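Local coordinates for protein chaperone CupB2 (Pseudomonas aeruginosa, PDB 3Q48) that probably acts as a periplasmic chaperone that helps fimbrial subunits fold and keeps them ready for assembly, at residues R36-A41 / I233-G238; A60-D65 / L116-V121; A156-W161 / N179-Y184. All blocks are in the same frame, centred on the assembly; numbering follows the deposited sequence.

Interaction 1: residues R36-A41 / I233-G238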
loop_
_atom_site.group_PDB
_atom_site.type_symbol
_atom_site.label_atom_id
_atom_site.label_comp_id
_atom_site.label_asym_id
_atom_site.label_seq_id
_atom_site.Cartn_x
_atom_site.Cartn_y
_atom_site.Cartn_z
ATOM N N ARG A 36 4.437 2.959 -2.821
ATOM C CA ARG A 36 3.959 1.583 -2.906
ATOM C C ARG A 36 4.616 0.913 -4.099
ATOM O O ARG A 36 5.087 1.615 -4.989
ATOM C CB ARG A 36 2.404 1.481 -3.010
ATOM C CG ARG A 36 1.845 1.985 -4.352
ATOM C CD ARG A 36 0.739 3.056 -4.188
ATOM N NE ARG A 36 0.958 3.726 -2.938
ATOM C CZ ARG A 36 0.187 3.611 -1.850
ATOM N NH1 ARG A 36 -0.978 2.912 -1.838
ATOM N NH2 ARG A 36 0.558 4.295 -0.774
ATOM N N VAL A 37 4.620 -0.430 -4.115
ATOM C CA VAL A 37 5.100 -1.196 -5.279
ATOM C C VAL A 37 3.949 -2.004 -5.940
ATOM O O VAL A 37 3.241 -2.735 -5.265
ATOM C CB VAL A 37 6.265 -2.137 -4.888
ATOM C CG1 VAL A 37 6.660 -2.985 -6.050
ATOM C CG2 VAL A 37 7.499 -1.314 -4.314
ATOM N N VAL A 38 3.756 -1.865 -7.252
ATOM C CA VAL A 38 2.787 -2.672 -7.931
ATOM C C VAL A 38 3.538 -3.742 -8.672
ATOM O O VAL A 38 4.472 -3.457 -9.446
ATOM C CB VAL A 38 1.931 -1.854 -8.883
ATOM C CG1 VAL A 38 0.967 -2.763 -9.634
ATOM C CG2 VAL A 38 1.125 -0.809 -8.087
ATOM N N PHE A 39 3.165 -4.991 -8.412
ATOM C CA PHE A 39 3.858 -6.050 -9.051
ATOM C C PHE A 39 2.881 -6.721 -9.979
ATOM O O PHE A 39 1.987 -7.430 -9.521
ATOM C CB PHE A 39 4.462 -7.034 -8.057
ATOM C CG PHE A 39 5.501 -7.889 -8.663
ATOM C CD1 PHE A 39 6.826 -7.755 -8.281
ATOM C CD2 PHE A 39 5.158 -8.840 -9.665
ATOM C CE1 PHE A 39 7.847 -8.545 -8.880
ATOM C CE2 PHE A 39 6.164 -9.662 -10.281
ATOM C CZ PHE A 39 7.525 -9.482 -9.882
ATOM N N PRO A 40 3.059 -6.509 -11.290
ATOM C CA PRO A 40 2.151 -7.094 -12.292
ATOM C C PRO A 40 2.552 -8.542 -12.597
ATOM O O PRO A 40 3.735 -8.817 -12.858
ATOM C CB PRO A 40 2.322 -6.172 -13.510
ATOM C CG PRO A 40 3.574 -5.249 -13.186
ATOM C CD PRO A 40 4.199 -5.800 -11.911
ATOM N N ALA A 41 1.574 -9.456 -12.512
ATOM C CA ALA A 41 1.806 -10.904 -12.727
ATOM C C ALA A 41 2.627 -11.256 -13.980
ATOM O O ALA A 41 3.370 -12.247 -13.976
ATOM C CB ALA A 41 0.481 -11.698 -12.726
ATOM N N ILE A 233 -5.339 6.650 -2.694
ATOM C CA ILE A 233 -4.010 6.675 -3.245
ATOM C C ILE A 233 -3.924 5.744 -4.447
ATOM O O ILE A 233 -4.198 4.542 -4.344
ATOM C CB ILE A 233 -2.991 6.286 -2.156
ATOM C CG1 ILE A 233 -3.078 7.277 -0.998
ATOM C CG2 ILE A 233 -1.525 6.318 -2.690
ATOM C CD1 ILE A 233 -2.761 6.701 0.388
ATOM N N ASN A 234 -3.530 6.277 -5.598
ATOM C CA ASN A 234 -3.407 5.475 -6.795
ATOM C C ASN A 234 -2.078 4.724 -6.797
ATOM O O ASN A 234 -1.321 4.834 -5.861
ATOM C CB ASN A 234 -3.612 6.356 -8.055
ATOM C CG ASN A 234 -2.527 7.436 -8.244
ATOM O OD1 ASN A 234 -1.403 7.313 -7.771
ATOM N ND2 ASN A 234 -2.877 8.507 -8.956
ATOM N N ASP A 235 -1.789 3.987 -7.875
ATOM C CA ASP A 235 -0.572 3.165 -8.051
ATOM C C ASP A 235 0.717 3.966 -7.933
ATOM O O ASP A 235 1.744 3.414 -7.523
ATOM C CB ASP A 235 -0.589 2.510 -9.444
ATOM C CG ASP A 235 -1.469 1.241 -9.517
ATOM O OD1 ASP A 235 -2.114 0.811 -8.510
ATOM O OD2 ASP A 235 -1.492 0.659 -10.625
ATOM N N TYR A 236 0.641 5.263 -8.284
ATOM C CA TYR A 236 1.824 6.168 -8.323
ATOM C C TYR A 236 1.912 7.130 -7.160
ATOM O O TYR A 236 2.746 8.025 -7.160
ATOM C CB TYR A 236 1.899 6.969 -9.649
ATOM C CG TYR A 236 1.574 6.106 -10.853
ATOM C CD1 TYR A 236 2.495 5.135 -11.301
ATOM C CD2 TYR A 236 0.339 6.205 -11.511
ATOM C CE1 TYR A 236 2.218 4.302 -12.390
ATOM C CE2 TYR A 236 0.042 5.364 -12.605
ATOM C CZ TYR A 236 1.001 4.412 -13.035
ATOM O OH TYR A 236 0.763 3.581 -14.121
ATOM N N GLY A 237 1.070 6.951 -6.153
ATOM C CA GLY A 237 1.159 7.791 -4.947
ATOM C C GLY A 237 0.324 9.060 -5.060
ATOM O O GLY A 237 0.233 9.824 -4.099
ATOM N N GLY A 238 -0.303 9.282 -6.219
ATOM C CA GLY A 238 -1.246 10.397 -6.386
ATOM C C GLY A 238 -2.585 10.112 -5.726
ATOM O O GLY A 238 -2.859 8.988 -5.240
HETATM O O HOH W 1 -2.527 2.390 -4.045
#

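Interaction 2: residues A60-D65 / L116-V121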
loop_
_atom_site.group_PDB
_atom_site.type_symbol
_atom_site.label_atom_id
_atom_site.label_comp_id
_atom_site.label_asym_id
_atom_site.label_seq_id
_atom_site.Cartn_x
_atom_site.Cartn_y
_atom_site.Cartn_z
ATOM N N ALA A 60 21.543 -0.013 3.396
ATOM C CA ALA A 60 20.120 -0.225 3.287
ATOM C C ALA A 60 19.843 -1.718 3.221
ATOM O O ALA A 60 20.312 -2.383 2.314
ATOM C CB ALA A 60 19.573 0.471 2.051
ATOM N N GLN A 61 19.070 -2.224 4.183
ATOM C CA GLN A 61 18.598 -3.610 4.168
ATOM C C GLN A 61 17.131 -3.634 3.762
ATOM O O GLN A 61 16.321 -2.851 4.265
ATOM C CB GLN A 61 18.765 -4.244 5.545
ATOM C CG GLN A 61 18.589 -5.766 5.611
ATOM C CD GLN A 61 18.842 -6.268 7.040
ATOM O OE1 GLN A 61 19.759 -5.788 7.717
ATOM N NE2 GLN A 61 18.019 -7.188 7.513
ATOM N N ALA A 62 16.801 -4.575 2.886
ATOM C CA ALA A 62 15.521 -4.648 2.237
ATOM C C ALA A 62 15.078 -6.097 2.317
ATOM O O ALA A 62 15.903 -6.984 2.185
ATOM C CB ALA A 62 15.673 -4.217 0.803
ATOM N N TRP A 63 13.782 -6.328 2.549
ATOM C CA TRP A 63 13.187 -7.665 2.680
ATOM C C TRP A 63 11.683 -7.510 2.609
ATOM O O TRP A 63 11.146 -6.443 2.970
ATOM C CB TRP A 63 13.615 -8.388 3.998
ATOM C CG TRP A 63 12.944 -7.961 5.264
ATOM C CD1 TRP A 63 11.858 -8.541 5.846
ATOM C CD2 TRP A 63 13.321 -6.879 6.128
ATOM N NE1 TRP A 63 11.535 -7.899 7.022
ATOM C CE2 TRP A 63 12.406 -6.870 7.214
ATOM C CE3 TRP A 63 14.334 -5.904 6.084
ATOM C CZ2 TRP A 63 12.451 -5.925 8.226
ATOM C CZ3 TRP A 63 14.396 -4.959 7.103
ATOM C CH2 TRP A 63 13.455 -4.982 8.171
ATOM N N ILE A 64 11.016 -8.589 2.193
ATOM C CA ILE A 64 9.574 -8.636 2.058
ATOM C C ILE A 64 8.915 -9.569 3.048
ATOM O O ILE A 64 9.382 -10.697 3.264
ATOM C CB ILE A 64 9.190 -9.015 0.602
ATOM C CG1 ILE A 64 9.511 -7.817 -0.327
ATOM C CG2 ILE A 64 7.733 -9.333 0.488
ATOM C CD1 ILE A 64 9.998 -8.236 -1.567
ATOM N N ASP A 65 7.831 -9.099 3.658
ATOM C CA ASP A 65 7.028 -9.987 4.465
ATOM C C ASP A 65 5.555 -10.008 4.008
ATOM O O ASP A 65 5.212 -9.319 3.068
ATOM C CB ASP A 65 7.245 -9.725 5.962
ATOM C CG ASP A 65 6.592 -8.453 6.449
ATOM O OD1 ASP A 65 5.351 -8.349 6.398
ATOM O OD2 ASP A 65 7.327 -7.577 6.940
ATOM N N LEU A 116 7.052 -4.348 1.660
ATOM C CA LEU A 116 8.484 -4.153 1.499
ATOM C C LEU A 116 8.967 -3.361 2.681
ATOM O O LEU A 116 8.361 -2.329 3.031
ATOM C CB LEU A 116 8.795 -3.397 0.220
ATOM C CG LEU A 116 10.232 -3.046 -0.092
ATOM C CD1 LEU A 116 11.168 -4.254 -0.147
ATOM C CD2 LEU A 116 10.206 -2.304 -1.421
ATOM N N ASN A 117 10.003 -3.887 3.348
ATOM C CA ASN A 117 10.640 -3.168 4.456
ATOM C C ASN A 117 12.019 -2.643 3.993
ATOM O O ASN A 117 12.736 -3.336 3.267
ATOM C CB ASN A 117 10.844 -4.064 5.639
ATOM C CG ASN A 117 9.581 -4.637 6.175
ATOM O OD1 ASN A 117 8.903 -4.007 6.992
ATOM N ND2 ASN A 117 9.284 -5.889 5.788
ATOM N N ILE A 118 12.378 -1.430 4.405
ATOM C CA ILE A 118 13.705 -0.871 4.131
ATOM C C ILE A 118 14.210 -0.392 5.449
ATOM O O ILE A 118 13.565 0.414 6.094
ATOM C CB ILE A 118 13.668 0.342 3.203
ATOM C CG1 ILE A 118 13.030 0.016 1.809
ATOM C CG2 ILE A 118 15.065 1.091 3.181
ATOM C CD1 ILE A 118 13.717 -1.026 0.948
ATOM N N LEU A 119 15.365 -0.885 5.860
ATOM C CA LEU A 119 15.965 -0.468 7.113
ATOM C C LEU A 119 17.317 0.186 6.836
ATOM O O LEU A 119 18.198 -0.395 6.127
ATOM C CB LEU A 119 16.138 -1.676 8.026
ATOM C CG LEU A 119 16.619 -1.436 9.447
ATOM C CD1 LEU A 119 15.784 -0.401 10.158
ATOM C CD2 LEU A 119 16.565 -2.724 10.227
ATOM N N GLU A 120 17.456 1.396 7.376
ATOM C CA GLU A 120 18.680 2.179 7.263
ATOM C C GLU A 120 19.529 1.902 8.494
ATOM O O GLU A 120 19.095 2.089 9.621
ATOM C CB GLU A 120 18.344 3.670 7.131
ATOM C CG GLU A 120 19.571 4.589 6.889
ATOM C CD GLU A 120 19.349 6.066 7.356
ATOM O OE1 GLU A 120 18.500 6.778 6.758
ATOM O OE2 GLU A 120 20.048 6.516 8.314
ATOM N N VAL A 121 20.720 1.390 8.285
ATOM C CA VAL A 121 21.611 1.103 9.393
ATOM C C VAL A 121 22.737 2.070 9.062
ATOM O O VAL A 121 23.663 1.739 8.319
ATOM C CB VAL A 121 22.128 -0.348 9.331
ATOM C CG1 VAL A 121 22.940 -0.665 10.567
ATOM C CG2 VAL A 121 20.996 -1.330 9.141
#

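Interaction 3: residues A156-W161 / N179-Y184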
loop_
_atom_site.group_PDB
_atom_site.type_symbol
_atom_site.label_atom_id
_atom_site.label_comp_id
_atom_site.label_asym_id
_atom_site.label_seq_id
_atom_site.Cartn_x
_atom_site.Cartn_y
_atom_site.Cartn_z
ATOM N N ALA A 156 -12.227 2.629 -6.545
ATOM C CA ALA A 156 -12.624 3.492 -5.419
ATOM C C ALA A 156 -14.062 3.964 -5.631
ATOM O O ALA A 156 -14.810 4.158 -4.656
ATOM C CB ALA A 156 -11.704 4.681 -5.308
ATOM N N GLY A 157 -14.444 4.132 -6.897
ATOM C CA GLY A 157 -15.796 4.568 -7.211
ATOM C C GLY A 157 -16.901 3.502 -7.182
ATOM O O GLY A 157 -18.048 3.825 -7.521
ATOM N N LYS A 158 -16.592 2.247 -6.822
ATOM C CA LYS A 158 -17.652 1.230 -6.720
ATOM C C LYS A 158 -17.883 0.859 -5.260
ATOM O O LYS A 158 -18.652 -0.020 -4.936
ATOM C CB LYS A 158 -17.356 -0.022 -7.579
ATOM C CG LYS A 158 -17.079 0.305 -9.031
ATOM C CD LYS A 158 -16.631 -0.911 -9.859
ATOM C CE LYS A 158 -15.941 -0.395 -11.155
ATOM N NZ LYS A 158 -15.850 -1.371 -12.283
ATOM N N LEU A 159 -17.166 1.510 -4.376
ATOM C CA LEU A 159 -17.360 1.288 -2.957
ATOM C C LEU A 159 -18.769 1.727 -2.607
ATOM O O LEU A 159 -19.265 2.695 -3.162
ATOM C CB LEU A 159 -16.322 2.092 -2.173
ATOM C CG LEU A 159 -14.921 1.695 -2.589
ATOM C CD1 LEU A 159 -13.914 2.582 -1.881
ATOM C CD2 LEU A 159 -14.668 0.227 -2.256
ATOM N N GLN A 160 -19.444 1.001 -1.744
ATOM C CA GLN A 160 -20.745 1.488 -1.318
ATOM C C GLN A 160 -20.717 1.765 0.157
ATOM O O GLN A 160 -19.966 1.137 0.910
ATOM C CB GLN A 160 -21.888 0.573 -1.779
ATOM C CG GLN A 160 -21.691 -0.925 -1.611
ATOM C CD GLN A 160 -22.104 -1.674 -2.880
ATOM O OE1 GLN A 160 -22.364 -1.023 -3.905
ATOM N NE2 GLN A 160 -22.144 -3.025 -2.835
ATOM N N TRP A 161 -21.459 2.756 0.586
ATOM C CA TRP A 161 -21.281 3.189 1.973
ATOM C C TRP A 161 -22.574 3.097 2.745
ATOM O O TRP A 161 -23.638 3.191 2.178
ATOM C CB TRP A 161 -20.680 4.616 2.035
ATOM C CG TRP A 161 -19.352 4.698 1.326
ATOM C CD1 TRP A 161 -19.127 4.638 -0.029
ATOM C CD2 TRP A 161 -18.061 4.811 1.944
ATOM N NE1 TRP A 161 -17.778 4.740 -0.281
ATOM C CE2 TRP A 161 -17.103 4.835 0.910
ATOM C CE3 TRP A 161 -17.630 4.873 3.277
ATOM C CZ2 TRP A 161 -15.735 4.923 1.156
ATOM C CZ3 TRP A 161 -16.258 4.971 3.531
ATOM C CH2 TRP A 161 -15.327 4.997 2.466
ATOM N N ASN A 179 -16.247 -3.032 -0.241
ATOM C CA ASN A 179 -15.402 -3.124 -1.418
ATOM C C ASN A 179 -15.696 -4.429 -2.165
ATOM O O ASN A 179 -15.107 -5.489 -1.867
ATOM C CB ASN A 179 -13.920 -3.068 -1.055
ATOM C CG ASN A 179 -13.003 -3.096 -2.298
ATOM O OD1 ASN A 179 -13.463 -2.910 -3.455
ATOM N ND2 ASN A 179 -11.701 -3.286 -2.056
ATOM N N PRO A 180 -16.568 -4.315 -3.169
ATOM C CA PRO A 180 -17.043 -5.393 -3.972
ATOM C C PRO A 180 -16.131 -5.564 -5.224
ATOM O O PRO A 180 -16.597 -6.042 -6.259
ATOM C CB PRO A 180 -18.463 -4.910 -4.343
ATOM C CG PRO A 180 -18.236 -3.410 -4.575
ATOM C CD PRO A 180 -17.109 -3.011 -3.630
ATOM N N THR A 181 -14.861 -5.193 -5.120
ATOM C CA THR A 181 -13.932 -5.229 -6.244
ATOM C C THR A 181 -12.706 -6.123 -5.950
ATOM O O THR A 181 -12.480 -6.509 -4.790
ATOM C CB THR A 181 -13.341 -3.777 -6.578
ATOM O OG1 THR A 181 -12.287 -3.447 -5.651
ATOM C CG2 THR A 181 -14.407 -2.708 -6.565
ATOM N N PRO A 182 -11.898 -6.446 -6.993
ATOM C CA PRO A 182 -10.712 -7.291 -6.694
ATOM C C PRO A 182 -9.485 -6.581 -6.140
ATOM O O PRO A 182 -8.479 -7.247 -5.873
ATOM C CB PRO A 182 -10.415 -8.038 -8.037
ATOM C CG PRO A 182 -11.164 -7.276 -9.134
ATOM C CD PRO A 182 -12.236 -6.398 -8.440
ATOM N N TYR A 183 -9.569 -5.258 -5.904
ATOM C CA TYR A 183 -8.405 -4.399 -5.627
ATOM C C TYR A 183 -8.411 -3.906 -4.208
ATOM O O TYR A 183 -9.458 -3.635 -3.644
ATOM C CB TYR A 183 -8.428 -3.178 -6.527
ATOM C CG TYR A 183 -8.578 -3.502 -7.966
ATOM C CD1 TYR A 183 -7.460 -3.826 -8.742
ATOM C CD2 TYR A 183 -9.844 -3.498 -8.573
ATOM C CE1 TYR A 183 -7.582 -4.164 -10.115
ATOM C CE2 TYR A 183 -9.981 -3.854 -9.907
ATOM C CZ TYR A 183 -8.851 -4.175 -10.668
ATOM O OH TYR A 183 -9.019 -4.500 -11.999
ATOM N N TYR A 184 -7.235 -3.740 -3.629
ATOM C CA TYR A 184 -7.149 -2.975 -2.397
ATOM C C TYR A 184 -7.515 -1.546 -2.754
ATOM O O TYR A 184 -7.281 -1.086 -3.901
ATOM C CB TYR A 184 -5.725 -3.077 -1.783
ATOM C CG TYR A 184 -5.482 -4.459 -1.163
ATOM C CD1 TYR A 184 -5.715 -4.683 0.190
ATOM C CD2 TYR A 184 -5.079 -5.543 -1.953
ATOM C CE1 TYR A 184 -5.538 -5.979 0.743
ATOM C CE2 TYR A 184 -4.894 -6.800 -1.429
ATOM C CZ TYR A 184 -5.135 -7.020 -0.084
ATOM O OH TYR A 184 -4.985 -8.286 0.438
#

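Interaction 1: residues R36-A41 / I233-G238
Val38 and Asp235 are the nearest backbone pair, their CA atoms 6.7 Å apart, too wide for backbone pairing, where the edge strand 36-40 of the N-terminal domain passes the loop between strands 227-233 and 239-245. Here the two immunoglobulin-like domains of the PapD-type chaperone meet across their cleft. The loop makes a type I turn from Asn234 to Gly237, and Asn234 OD1 accepts from the backbone N of Tyr236 at 2.9 Å, an Asx turn that gives the tip its shape. Asp235, at the second position of the turn, lays its carboxylate across Val38: CG lies 3.6 Å from Val38 CG2, the methyl that stands beside the backbone N while CG1 is anti to it (chi1 177°). This is van der Waals contact only. The charge of Asp235 goes instead to Arg145 of strand 136-145 through OD2, an interdomain salt bridge of the kind known in other members of this family. Arg36, two residues before Val38, reaches over the same turn. Its chain bends at chi2 and chi3, running the methylenes past the turn, with CD 3.2 Å from Asn234 O and CG 3.5 Å from Asp235 O. Beyond that bend the guanidinium is flat under Ile233, whose CG2 methyl sits over the centre of one face, 3.3 Å from CZ. In relatives such as PapD an arginine of this strand lies in the cleft and meets the C-terminal carboxylate of a bound subunit; Arg36 is probably its counterpart. One water ties the planar group to the C-terminal domain's backbone: it accepts from Arg36 NH1 at 2.7 Å and donates to Ile233 O at 2.7 Å.

Interaction 2: residues A60-D65 / L116-V121
Asn117 lies across the face of Trp63, and its side chain touches the indole from CB onward. CB sits 3.5 Å from the centroid of the six-membered ring, only 10° off the normal, a CH-pi contact. With CG beside the backbone N (chi1 -60°), the amide carries on over the ring, CG 3.7 Å from Trp63 CE2 and the two planes 20° apart. ND2 then passes above Trp63 NE1 without bonding to it, makes a weak hydrogen bond to Trp63 O, and donates to Asp65 OD2 at 2.8 Å; the carboxylate oxygen is met from above its own plane, while the bond stays close to the amide plane of Asn117. OD1 accepts from Arg137 and Arg139 of strand 136-145, and Arg139 also forms a salt bridge with Asp65. Beneath this cluster run antiparallel neighbours of the N-terminal immunoglobulin-like sheet, with Gln61-Leu119 and Trp63-Asn117 as hydrogen-bonded pairs; Asn117 N reaches Trp63 O at 2.8 Å. Leu119 CB meets the indole at its edge, 3.8 Å from Trp63 CZ3. On the opposite face apolar side chains meet: Ala62 CB rests 3.7 Å from Ile118 CD1, and Ile64 CG1 3.9 Å from Leu116 CD1.

Interaction 3: residues A156-W161 / N179-Y184
Leu159 lays one methyl against Asn179, the tight part of a contact inside the C-terminal immunoglobulin-like domain, where the run into strand 160-163 passes the loop that follows strand 175-179. CD2 reaches Asn179 CA at 3.5 Å and also lies against CB, CG and OD1, so this one methyl spans the asparagine from CA to the amide oxygen, the two side chains crossing at a slant. Its CG stands beside the backbone N (chi1 -58°), and chi2 of 175° sends CD1 on in the extended direction, leaving CD2 as the branch turned to Asn179. Leu159 also touches Val177, Val185, Phe187 and Tyr230, side chains from strands of both sheets of the domain. The amide it packs on is held by its own loop. Asn179 ND2 donates to Tyr183 O at 2.8 Å, in the amide plane and almost straight down the carbonyl bond, so the group is fixed in rotation. At the other end, Asn179 OD1 accepts from Thr181 OG1 on a lone pair, in the plane of its carbonyl. That hydroxyl in turn accepts from Tyr183 N at 3.3 Å, an ST turn.

Toward solvent the fit slackens. Lys158 starts toward the loop, with CB 4.1 Å from Thr181 CG2, but its extended chain then leads the ammonium end away. Exposed Gln160 comes near Pro180 with its amide alone, NE2 standing 4.3 Å from CG, and that nitrogen makes a weak hydrogen bond to Asn178 in the neighbouring strand. Pro180, also exposed, turns its ring toward the backbone of 156-161. Although CD is a distant 4.3 Å from Leu159 CD2, the CG and CD edge of the ring lies against a carbonyl, with Pro180 CG 3.4 Å from Lys158 O.

Of the three, only interaction 1 joins the two domains; interaction 2 lies inside the N-terminal one and interaction 3 inside the C-terminal one, their centres about 31 Å apart on opposite sides of the chain's centre. Interaction 2 is the buried contact, built on regular strand pairing with a polar network on one face of its sheet. Interaction 3 is half buried, joined by van der Waals packing, partly against polar groups, while its hydrogen bonds stay within one loop. Interaction 1 lies at the surface and relies on a water bridge and side-chain packing. It shares a sheet with interaction 2, and the two touch where Val37 CG2 meets Leu116 CD2 at 4.1 Å; interaction 3 touches neither.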